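PDB 6Z0W: flagellar biosynthetic protein FlhB from Shewanella putrefaciens CN-32, which probably takes part in rod formation and in the export apparatus of the flagellum, as a membrane protein whose cytoplasmic part forms this structure. Local coordinates for residues A50-I53 and R54-A57; H76-K79 and L80-I84; G87-T90 and A91-V95; V95-Y98 and V99-R103. All blocks are in the same frame, centred on the assembly; numbering follows the deposited sequence.

Interaction 1 (A50-I53 and R54-A57)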
loop_
_atom_site.group_PDB
_atom_site.type_symbol
_atom_site.label_atom_id
_atom_site.label_comp_id
_atom_site.label_asym_id
_atom_site.label_seq_id
_atom_site.Cartn_x
_atom_site.Cartn_y
_atom_site.Cartn_z
ATOM N N ALA A 50 -0.788 -3.914 11.035
ATOM C CA ALA A 50 -0.659 -4.385 9.664
ATOM C C ALA A 50 -1.441 -5.682 9.462
ATOM O O ALA A 50 -2.163 -5.827 8.463
ATOM C CB ALA A 50 0.822 -4.552 9.310
ATOM N N PHE A 51 -1.362 -6.622 10.423
ATOM C CA PHE A 51 -2.136 -7.853 10.260
ATOM C C PHE A 51 -3.642 -7.637 10.423
ATOM O O PHE A 51 -4.427 -8.365 9.797
ATOM C CB PHE A 51 -1.632 -8.946 11.210
ATOM C CG PHE A 51 -0.492 -9.745 10.623
ATOM C CD1 PHE A 51 -0.723 -10.713 9.651
ATOM C CD2 PHE A 51 0.820 -9.475 10.986
ATOM C CE1 PHE A 51 0.335 -11.426 9.085
ATOM C CE2 PHE A 51 1.873 -10.180 10.425
ATOM C CZ PHE A 51 1.630 -11.152 9.472
ATOM N N LYS A 52 -4.081 -6.658 11.232
ATOM C CA LYS A 52 -5.518 -6.390 11.282
ATOM C C LYS A 52 -6.008 -5.795 9.959
ATOM O O LYS A 52 -7.099 -6.134 9.495
ATOM C CB LYS A 52 -5.878 -5.472 12.453
ATOM C CG LYS A 52 -7.171 -5.887 13.196
ATOM C CD LYS A 52 -8.444 -5.515 12.401
ATOM C CE LYS A 52 -9.692 -5.373 13.279
ATOM N NZ LYS A 52 -10.774 -4.596 12.585
ATOM N N ILE A 53 -5.208 -4.937 9.330
ATOM C CA ILE A 53 -5.576 -4.449 8.001
ATOM C C ILE A 53 -5.674 -5.616 7.027
ATOM O O ILE A 53 -6.649 -5.746 6.274
ATOM C CB ILE A 53 -4.567 -3.387 7.529
ATOM C CG1 ILE A 53 -4.739 -2.140 8.383
ATOM C CG2 ILE A 53 -4.756 -3.086 6.011
ATOM C CD1 ILE A 53 -3.708 -1.064 8.138
ATOM N N ARG A 54 -4.672 -6.495 7.041
ATOM C CA ARG A 54 -4.684 -7.630 6.123
ATOM C C ARG A 54 -5.893 -8.537 6.361
ATOM O O ARG A 54 -6.569 -8.946 5.402
ATOM C CB ARG A 54 -3.370 -8.395 6.254
ATOM C CG ARG A 54 -2.189 -7.620 5.687
ATOM C CD ARG A 54 -0.865 -8.297 6.015
ATOM N NE ARG A 54 -0.824 -9.666 5.512
ATOM C CZ ARG A 54 0.284 -10.386 5.348
ATOM N NH1 ARG A 54 1.479 -9.871 5.630
ATOM N NH2 ARG A 54 0.196 -11.627 4.888
ATOM N N GLU A 55 -6.224 -8.821 7.625
ATOM C CA GLU A 55 -7.350 -9.716 7.871
ATOM C C GLU A 55 -8.665 -9.106 7.373
ATOM O O GLU A 55 -9.496 -9.820 6.792
ATOM C CB GLU A 55 -7.417 -10.098 9.348
ATOM C CG GLU A 55 -8.324 -9.254 10.210
ATOM C CD GLU A 55 -8.450 -9.792 11.638
ATOM O OE1 GLU A 55 -7.735 -10.770 11.995
ATOM O OE2 GLU A 55 -9.256 -9.212 12.405
ATOM N N VAL A 56 -8.850 -7.782 7.528
ATOM C CA VAL A 56 -10.064 -7.141 7.012
ATOM C C VAL A 56 -10.068 -7.180 5.496
ATOM O O VAL A 56 -11.078 -7.510 4.872
ATOM C CB VAL A 56 -10.204 -5.691 7.533
ATOM C CG1 VAL A 56 -11.366 -4.956 6.830
ATOM C CG2 VAL A 56 -10.396 -5.678 9.034
ATOM N N ALA A 57 -8.927 -6.877 4.878
ATOM C CA ALA A 57 -8.842 -6.930 3.426
ATOM C C ALA A 57 -9.198 -8.316 2.888
ATOM O O ALA A 57 -9.908 -8.432 1.880
ATOM C CB ALA A 57 -7.438 -6.527 2.983
#

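Interaction 2 (H76-K79 and L80-I84)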
loop_
_atom_site.group_PDB
_atom_site.type_symbol
_atom_site.label_atom_id
_atom_site.label_comp_id
_atom_site.label_asym_id
_atom_site.label_seq_id
_atom_site.Cartn_x
_atom_site.Cartn_y
_atom_site.Cartn_z
ATOM N N HIS A 76 6.213 5.301 4.645
ATOM C CA HIS A 76 7.095 6.345 5.164
ATOM C C HIS A 76 6.810 7.717 4.593
ATOM O O HIS A 76 7.215 8.709 5.212
ATOM C CB HIS A 76 8.555 6.006 4.880
ATOM C CG HIS A 76 9.040 4.803 5.615
ATOM N ND1 HIS A 76 9.945 3.917 5.072
ATOM C CD2 HIS A 76 8.740 4.334 6.846
ATOM C CE1 HIS A 76 10.184 2.954 5.940
ATOM N NE2 HIS A 76 9.465 3.183 7.023
ATOM N N THR A 77 6.128 7.794 3.441
ATOM C CA THR A 77 6.016 9.016 2.653
ATOM C C THR A 77 4.584 9.522 2.482
ATOM O O THR A 77 4.388 10.569 1.849
ATOM C CB THR A 77 6.612 8.795 1.257
ATOM O OG1 THR A 77 5.804 7.853 0.536
ATOM C CG2 THR A 77 8.048 8.300 1.325
ATOM N N THR A 78 3.586 8.811 3.009
ATOM C CA THR A 78 2.179 9.096 2.748
ATOM C C THR A 78 1.400 8.967 4.047
ATOM O O THR A 78 1.234 7.842 4.541
ATOM C CB THR A 78 1.603 8.111 1.709
ATOM O OG1 THR A 78 2.507 7.985 0.606
ATOM C CG2 THR A 78 0.231 8.592 1.205
ATOM N N LYS A 79 0.899 10.092 4.583
ATOM C CA LYS A 79 -0.026 10.022 5.711
ATOM C C LYS A 79 -1.406 9.515 5.287
ATOM O O LYS A 79 -1.752 9.484 4.105
ATOM C CB LYS A 79 -0.226 11.379 6.367
ATOM C CG LYS A 79 0.964 12.256 6.534
ATOM C CD LYS A 79 0.633 13.231 7.630
ATOM C CE LYS A 79 1.881 13.888 8.180
ATOM N NZ LYS A 79 1.602 15.048 9.092
ATOM N N LEU A 80 -2.228 9.190 6.285
ATOM C CA LEU A 80 -3.598 8.777 6.039
ATOM C C LEU A 80 -4.333 9.828 5.220
ATOM O O LEU A 80 -4.213 11.027 5.484
ATOM C CB LEU A 80 -4.310 8.563 7.365
ATOM C CG LEU A 80 -3.920 7.272 8.056
ATOM C CD1 LEU A 80 -4.501 7.218 9.475
ATOM C CD2 LEU A 80 -4.445 6.134 7.196
ATOM N N ASP A 81 -5.072 9.369 4.213
ATOM C CA ASP A 81 -5.915 10.196 3.361
ATOM C C ASP A 81 -5.103 11.117 2.455
ATOM O O ASP A 81 -5.647 12.051 1.876
ATOM C CB ASP A 81 -6.928 10.995 4.202
ATOM C CG ASP A 81 -7.736 10.100 5.164
ATOM O OD1 ASP A 81 -7.904 8.890 4.876
ATOM O OD2 ASP A 81 -8.208 10.600 6.214
ATOM N N GLN A 82 -3.820 10.831 2.269
ATOM C CA GLN A 82 -2.927 11.635 1.450
ATOM C C GLN A 82 -2.546 10.861 0.185
ATOM O O GLN A 82 -2.472 9.629 0.191
ATOM C CB GLN A 82 -1.669 12.023 2.255
ATOM C CG GLN A 82 -0.765 13.056 1.584
ATOM C CD GLN A 82 0.585 13.300 2.305
ATOM O OE1 GLN A 82 1.098 12.451 3.063
ATOM N NE2 GLN A 82 1.156 14.486 2.063
ATOM N N GLN A 83 -2.346 11.588 -0.924
ATOM C CA GLN A 83 -1.832 10.949 -2.130
ATOM C C GLN A 83 -0.381 10.522 -1.958
ATOM O O GLN A 83 0.425 11.210 -1.322
ATOM C CB GLN A 83 -1.948 11.884 -3.346
ATOM C CG GLN A 83 -3.211 12.717 -3.328
ATOM C CD GLN A 83 -3.384 13.591 -4.559
ATOM O OE1 GLN A 83 -3.268 13.128 -5.701
ATOM N NE2 GLN A 83 -3.636 14.876 -4.327
ATOM N N ILE A 84 -0.056 9.363 -2.521
ATOM C CA ILE A 84 1.331 8.902 -2.602
ATOM C C ILE A 84 2.169 9.946 -3.332
ATOM O O ILE A 84 1.643 10.689 -4.178
ATOM C CB ILE A 84 1.441 7.553 -3.334
ATOM C CG1 ILE A 84 0.901 7.713 -4.770
ATOM C CG2 ILE A 84 0.727 6.492 -2.556
ATOM C CD1 ILE A 84 1.053 6.476 -5.645
HETATM O O HOH W 1 2.716 11.750 0.007
#

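Interaction 3 (G87-T90 and A91-V95)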
loop_
_atom_site.group_PDB
_atom_site.type_symbol
_atom_site.label_atom_id
_atom_site.label_comp_id
_atom_site.label_asym_id
_atom_site.label_seq_id
_atom_site.Cartn_x
_atom_site.Cartn_y
_atom_site.Cartn_z
ATOM N N GLY A 87 6.840 10.187 -7.168
ATOM C CA GLY A 87 7.858 9.213 -7.512
ATOM C C GLY A 87 7.392 7.766 -7.418
ATOM O O GLY A 87 8.076 6.874 -7.940
ATOM N N LEU A 88 6.250 7.510 -6.750
ATOM C CA LEU A 88 5.714 6.163 -6.606
ATOM C C LEU A 88 4.497 5.912 -7.482
ATOM O O LEU A 88 3.908 4.827 -7.405
ATOM C CB LEU A 88 5.352 5.881 -5.135
ATOM C CG LEU A 88 6.546 5.953 -4.156
ATOM C CD1 LEU A 88 6.107 5.594 -2.720
ATOM C CD2 LEU A 88 7.673 5.035 -4.651
ATOM N N PHE A 89 4.094 6.880 -8.298
ATOM C CA PHE A 89 2.846 6.717 -9.039
ATOM C C PHE A 89 2.905 5.511 -9.971
ATOM O O PHE A 89 2.028 4.645 -9.940
ATOM C CB PHE A 89 2.511 7.973 -9.846
ATOM C CG PHE A 89 1.259 7.808 -10.658
ATOM C CD1 PHE A 89 0.013 8.092 -10.099
ATOM C CD2 PHE A 89 1.307 7.313 -11.957
ATOM C CE1 PHE A 89 -1.163 7.919 -10.844
ATOM C CE2 PHE A 89 0.121 7.118 -12.699
ATOM C CZ PHE A 89 -1.105 7.420 -12.141
ATOM N N THR A 90 3.909 5.474 -10.854
ATOM C CA THR A 90 3.957 4.409 -11.850
ATOM C C THR A 90 3.998 3.038 -11.188
ATOM O O THR A 90 3.337 2.104 -11.655
ATOM C CB THR A 90 5.164 4.587 -12.775
ATOM O OG1 THR A 90 6.321 4.819 -11.974
ATOM C CG2 THR A 90 4.968 5.783 -13.662
ATOM N N ALA A 91 4.762 2.893 -10.091
ATOM C CA ALA A 91 4.835 1.585 -9.455
ATOM C C ALA A 91 3.485 1.185 -8.867
ATOM O O ALA A 91 3.053 0.037 -9.022
ATOM C CB ALA A 91 5.942 1.564 -8.389
ATOM N N VAL A 92 2.783 2.125 -8.219
ATOM C CA VAL A 92 1.458 1.812 -7.678
ATOM C C VAL A 92 0.443 1.625 -8.811
ATOM O O VAL A 92 -0.445 0.764 -8.736
ATOM C CB VAL A 92 1.009 2.914 -6.688
ATOM C CG1 VAL A 92 -0.430 2.647 -6.149
ATOM C CG2 VAL A 92 1.995 3.031 -5.544
ATOM N N ALA A 93 0.549 2.424 -9.875
ATOM C CA ALA A 93 -0.368 2.242 -10.996
ATOM C C ALA A 93 -0.193 0.873 -11.642
ATOM O O ALA A 93 -1.161 0.282 -12.126
ATOM C CB ALA A 93 -0.177 3.340 -12.046
ATOM N N GLN A 94 1.016 0.337 -11.640
ATOM C CA GLN A 94 1.191 -0.987 -12.234
ATOM C C GLN A 94 0.694 -2.079 -11.294
ATOM O O GLN A 94 0.149 -3.081 -11.755
ATOM C CB GLN A 94 2.663 -1.187 -12.620
ATOM C CG GLN A 94 3.062 -0.293 -13.792
ATOM C CD GLN A 94 4.558 -0.266 -14.070
ATOM O OE1 GLN A 94 5.370 -0.671 -13.242
ATOM N NE2 GLN A 94 4.922 0.205 -15.260
ATOM N N VAL A 95 0.858 -1.907 -9.981
ATOM C CA VAL A 95 0.191 -2.818 -9.051
ATOM C C VAL A 95 -1.329 -2.753 -9.242
ATOM O O VAL A 95 -2.006 -3.787 -9.307
ATOM C CB VAL A 95 0.628 -2.521 -7.600
ATOM C CG1 VAL A 95 -0.322 -3.156 -6.575
ATOM C CG2 VAL A 95 2.083 -3.069 -7.347
HETATM O O HOH W 2 7.225 4.516 -9.564
#

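Interaction 4 (V95-Y98 and V99-R103)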
loop_
_atom_site.group_PDB
_atom_site.type_symbol
_atom_site.label_atom_id
_atom_site.label_comp_id
_atom_site.label_asym_id
_atom_site.label_seq_id
_atom_site.Cartn_x
_atom_site.Cartn_y
_atom_site.Cartn_z
ATOM N N VAL A 95 0.858 -1.907 -9.981
ATOM C CA VAL A 95 0.191 -2.818 -9.051
ATOM C C VAL A 95 -1.329 -2.753 -9.242
ATOM O O VAL A 95 -2.006 -3.787 -9.307
ATOM C CB VAL A 95 0.628 -2.521 -7.600
ATOM C CG1 VAL A 95 -0.322 -3.156 -6.575
ATOM C CG2 VAL A 95 2.083 -3.069 -7.347
ATOM N N LEU A 96 -1.879 -1.549 -9.395
ATOM C CA LEU A 96 -3.329 -1.428 -9.556
ATOM C C LEU A 96 -3.793 -2.088 -10.842
ATOM O O LEU A 96 -4.829 -2.759 -10.845
ATOM C CB LEU A 96 -3.766 0.039 -9.513
ATOM C CG LEU A 96 -3.693 0.656 -8.105
ATOM C CD1 LEU A 96 -3.724 2.190 -8.183
ATOM C CD2 LEU A 96 -4.834 0.104 -7.218
ATOM N N ALA A 97 -3.029 -1.933 -11.938
ATOM C CA ALA A 97 -3.390 -2.602 -13.188
ATOM C C ALA A 97 -3.486 -4.108 -12.989
ATOM O O ALA A 97 -4.463 -4.739 -13.410
ATOM C CB ALA A 97 -2.376 -2.278 -14.296
ATOM N N TYR A 98 -2.477 -4.701 -12.340
ATOM C CA TYR A 98 -2.514 -6.134 -12.065
ATOM C C TYR A 98 -3.747 -6.505 -11.252
ATOM O O TYR A 98 -4.440 -7.487 -11.555
ATOM C CB TYR A 98 -1.249 -6.566 -11.319
ATOM C CG TYR A 98 -1.466 -7.856 -10.561
ATOM C CD1 TYR A 98 -1.376 -9.087 -11.211
ATOM C CD2 TYR A 98 -1.809 -7.846 -9.206
ATOM C CE1 TYR A 98 -1.592 -10.281 -10.524
ATOM C CE2 TYR A 98 -2.026 -9.034 -8.509
ATOM C CZ TYR A 98 -1.913 -10.243 -9.171
ATOM O OH TYR A 98 -2.134 -11.412 -8.473
ATOM N N VAL A 99 -4.037 -5.728 -10.205
ATOM C CA VAL A 99 -5.209 -6.022 -9.383
ATOM C C VAL A 99 -6.480 -5.953 -10.221
ATOM O O VAL A 99 -7.319 -6.865 -10.179
ATOM C CB VAL A 99 -5.272 -5.077 -8.167
ATOM C CG1 VAL A 99 -6.657 -5.153 -7.502
ATOM C CG2 VAL A 99 -4.176 -5.437 -7.181
ATOM N N PHE A 100 -6.633 -4.891 -11.016
ATOM C CA PHE A 100 -7.855 -4.738 -11.819
ATOM C C PHE A 100 -7.989 -5.818 -12.892
ATOM O O PHE A 100 -9.108 -6.106 -13.336
ATOM C CB PHE A 100 -7.900 -3.360 -12.480
ATOM C CG PHE A 100 -7.951 -2.210 -11.497
ATOM C CD1 PHE A 100 -8.285 -2.426 -10.159
ATOM C CD2 PHE A 100 -7.623 -0.923 -11.904
ATOM C CE1 PHE A 100 -8.307 -1.355 -9.254
ATOM C CE2 PHE A 100 -7.645 0.148 -11.020
ATOM C CZ PHE A 100 -7.993 -0.058 -9.685
ATOM N N GLN A 101 -6.881 -6.405 -13.337
ATOM C CA GLN A 101 -6.908 -7.415 -14.381
ATOM C C GLN A 101 -7.029 -8.847 -13.838
ATOM O O GLN A 101 -7.008 -9.794 -14.629
ATOM C CB GLN A 101 -5.666 -7.269 -15.263
ATOM C CG GLN A 101 -5.724 -6.055 -16.180
ATOM C CD GLN A 101 -4.380 -5.742 -16.822
ATOM O OE1 GLN A 101 -3.330 -6.161 -16.324
ATOM N NE2 GLN A 101 -4.404 -5.010 -17.929
ATOM N N LEU A 102 -7.176 -9.021 -12.525
ATOM C CA LEU A 102 -7.330 -10.349 -11.947
ATOM C C LEU A 102 -8.631 -10.983 -12.413
ATOM O O LEU A 102 -9.627 -10.286 -12.609
ATOM C CB LEU A 102 -7.318 -10.252 -10.428
ATOM C CG LEU A 102 -5.964 -10.346 -9.745
ATOM C CD1 LEU A 102 -6.109 -10.118 -8.240
ATOM C CD2 LEU A 102 -5.330 -11.692 -10.044
ATOM N N ARG A 103 -8.636 -12.304 -12.602
ATOM C CA ARG A 103 -9.916 -12.969 -12.813
ATOM C C ARG A 103 -10.636 -13.150 -11.523
ATOM O O ARG A 103 -10.020 -13.379 -10.482
ATOM C CB ARG A 103 -9.843 -14.400 -13.264
ATOM C CG ARG A 103 -9.664 -14.655 -14.568
ATOM C CD ARG A 103 -8.299 -14.484 -14.739
ATOM N NE ARG A 103 -8.195 -14.178 -16.193
ATOM C CZ ARG A 103 -8.028 -13.022 -16.788
ATOM N NH1 ARG A 103 -8.230 -11.863 -16.095
ATOM N NH2 ARG A 103 -7.891 -12.958 -18.122
#

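Interaction 1 (A50-I53 and R54-A57)
Ala57 N donates to Ile53 O at 2.9 Å, with an N-H...O angle of 168°. The three residues before it make the equivalent i to i-4 bonds, from Arg54 N to Ala50 O, Glu55 N to Phe51 O and Val56 N to Lys52 O. Outside this backbone the main encounter is between Phe51 and Arg54, whose side chains run alongside each other in the same direction. Phe51 CE1 sits 3.9 Å from Arg54 CZ, over the centre of one face of the guanidinium, and the two planes are only 24° apart. A bend at chi3 (58°) turns the otherwise extended arginine chain to meet the ring, and on the way Arg54 CG passes 3.3 Å from Ala50 O. Phe51 also meets the ring of His24 edge-to-face. Lys52 slants across Glu55 and Val56: its CD comes within 3.8 Å of Glu55 OE2, its NZ within 3.7 Å of Val56 CG2. On the buried side Ile53 and Ala57 pack on Ile18 of strand 17-20. Since Lys52 NZ remains 4.9 Å from Glu55 OE2, the opposite charges form no salt bridge and probably attract only at a distance, so the definite polar bonds between these residues are those of the backbone, with the ring carbon CE1 over the guanidinium.

Interaction 2 (H76-K79 and L80-I84)
Thr77 O, at the end of helix 68-77, is joined to Gln83 O by a single water that donates to both, at 2.8 Å to the threonine O and 2.7 Å to the glutamine O. The Thr77 hydroxyl itself turns back to Ala73 O within the helix. Thr78 leaves helical geometry, and its side chain lies against the returning chain: CG2, anti to the backbone N, comes to 3.1 Å from Gln82 O, while OG1 approaches Ile84 CA at 3.5 Å. Thr78 and Ile84 point the same way, side by side. Lys79 is gripped twice by Gln82. Its N donates to Gln82 OE1 at 2.8 Å, a bond in the plane of the amide carbonyl, and its O accepts from Gln82 N at 3.1 Å with the donor well above the carbonyl plane. An extended glutamine chain, chi1 -170°, brings OE1 back to the lysine, where it also lies near CG. Backbone bonds of Asp81 and Gln82 with Val41 set this part beside strand 40-46. Lys79 to Gln82 thus form a type II beta turn, with Asp81 at its left-handed third position, just after the C-terminal end of helix 68-77, closed by its backbone bond and braced by a glutamine side chain, in the loop that leads to helix 89-100.

Interaction 3 (G87-T90 and A91-V95)
The first turns of helix 89-100 start here, where Leu88, Phe89 and Thr90 offer their carbonyl groups to Val92, Ala93 and Gln94. The Phe89 bond is the shortest of the three, with Ala93 N 2.7 Å from Phe89 O. One step earlier the pattern is opened by solvent. Gly87 O and Ala91 N do not meet directly but share a water, which donates to the glycine O and accepts from Ala91 N at 3.0 Å. The same water lies 2.6 Å from Thr90 OG1. Chi1 of 48° sets that hydroxyl between the backbone N and the carbonyl carbon, on the water's side of the turn, and it is also bonded to Gln120 OE1.

Side chains follow the same spacing. Phe89 CE2 reaches Ala93 CB at 3.8 Å; the ring is swung out with CG anti to the backbone N (chi1 178°), and the methyl comes to it obliquely. Val92 CG2 rests 3.2 Å from Leu88 O and more loosely against the CB of the same leucine. Gln94 passes its CG 3.2 Å from Thr90 O, and its OE1 goes on to Asn119 ND2. Leu88 packs on Leu70, Ala73 and Ile74 of helix 68-77, whereas Phe89 and Val92 both touch Pro39. Three direct bonds and one water-mediated link thus secure the start of the helix: the water satisfies Ala91 N and ties the Thr90 hydroxyl to the backbone, while Leu88 and Val92 make apolar contacts on the buried side.

Interaction 4 (V95-Y98 and V99-R103)
Leu96 and Phe100 lie side by side and point the same way, with Leu96 CD2 4.0 Å from Phe100 CZ. The phenylalanine ring folds back over the helix: its CG is placed beside the backbone N (chi1 -63°), so one face covers Leu96 O, which stands 3.2 Å off the ring plane and nearer the rim than the centre. That oxygen is already occupied, accepting from Phe100 N at 2.8 Å. Tyr98 and Leu102 meet differently, one crossing the other at a slant. Leu102 CG lies over a face of the tyrosine ring, and its CD2 reaches the phenolic end, 3.6 Å from Tyr98 OH. Nearer the backbone, Tyr98 CD2 touches Val99 CG2 at 3.9 Å, for the ring is carried away from the backbone N by its anti first torsion, chi1 158°. Gln101 instead runs back along the helix, its CG 3.3 Å from Ala97 O.

The backbone shows the helix coming to its close. Val99 N binds Val95 O in the regular way, but Gln101 N is shared between Ala97 O at 2.9 Å and, weakly, Tyr98 O. Leu102 N then turns to Val99 O, a shorter span, and with psi of 146° the chain departs from the helix. On the inner face Val95, Leu96 and Val99 pack on Val17 of strand 17-20, and Val95 and Tyr98 reach Val65 of strand 64-66, which sets the last turns of helix 89-100 against these two adjacent parallel strands of the sheet.

How the interactions relate
Along the chain the four contacts follow in numerical order. Interaction 1 lies within helix 47-59, interaction 2 ends helix 68-77, and interactions 3 and 4 divide helix 89-100 between them, sharing Val95 with centres about 13 Å apart. Interactions 2 and 3 touch directly: Ile84 CD1 packs on Val92 CG2 at 3.6 Å, joining the loop to the helix it leads into. Interaction 1 touches none of the others; its centre lies about 22 Å from that of interaction 3, on opposite sides of the chain's centre. Since residues of interactions 1 and 4 both pack on strand 17-20, helices 47-59 and 89-100 both rest on the same strand of the sheet of this cytoplasmic domain.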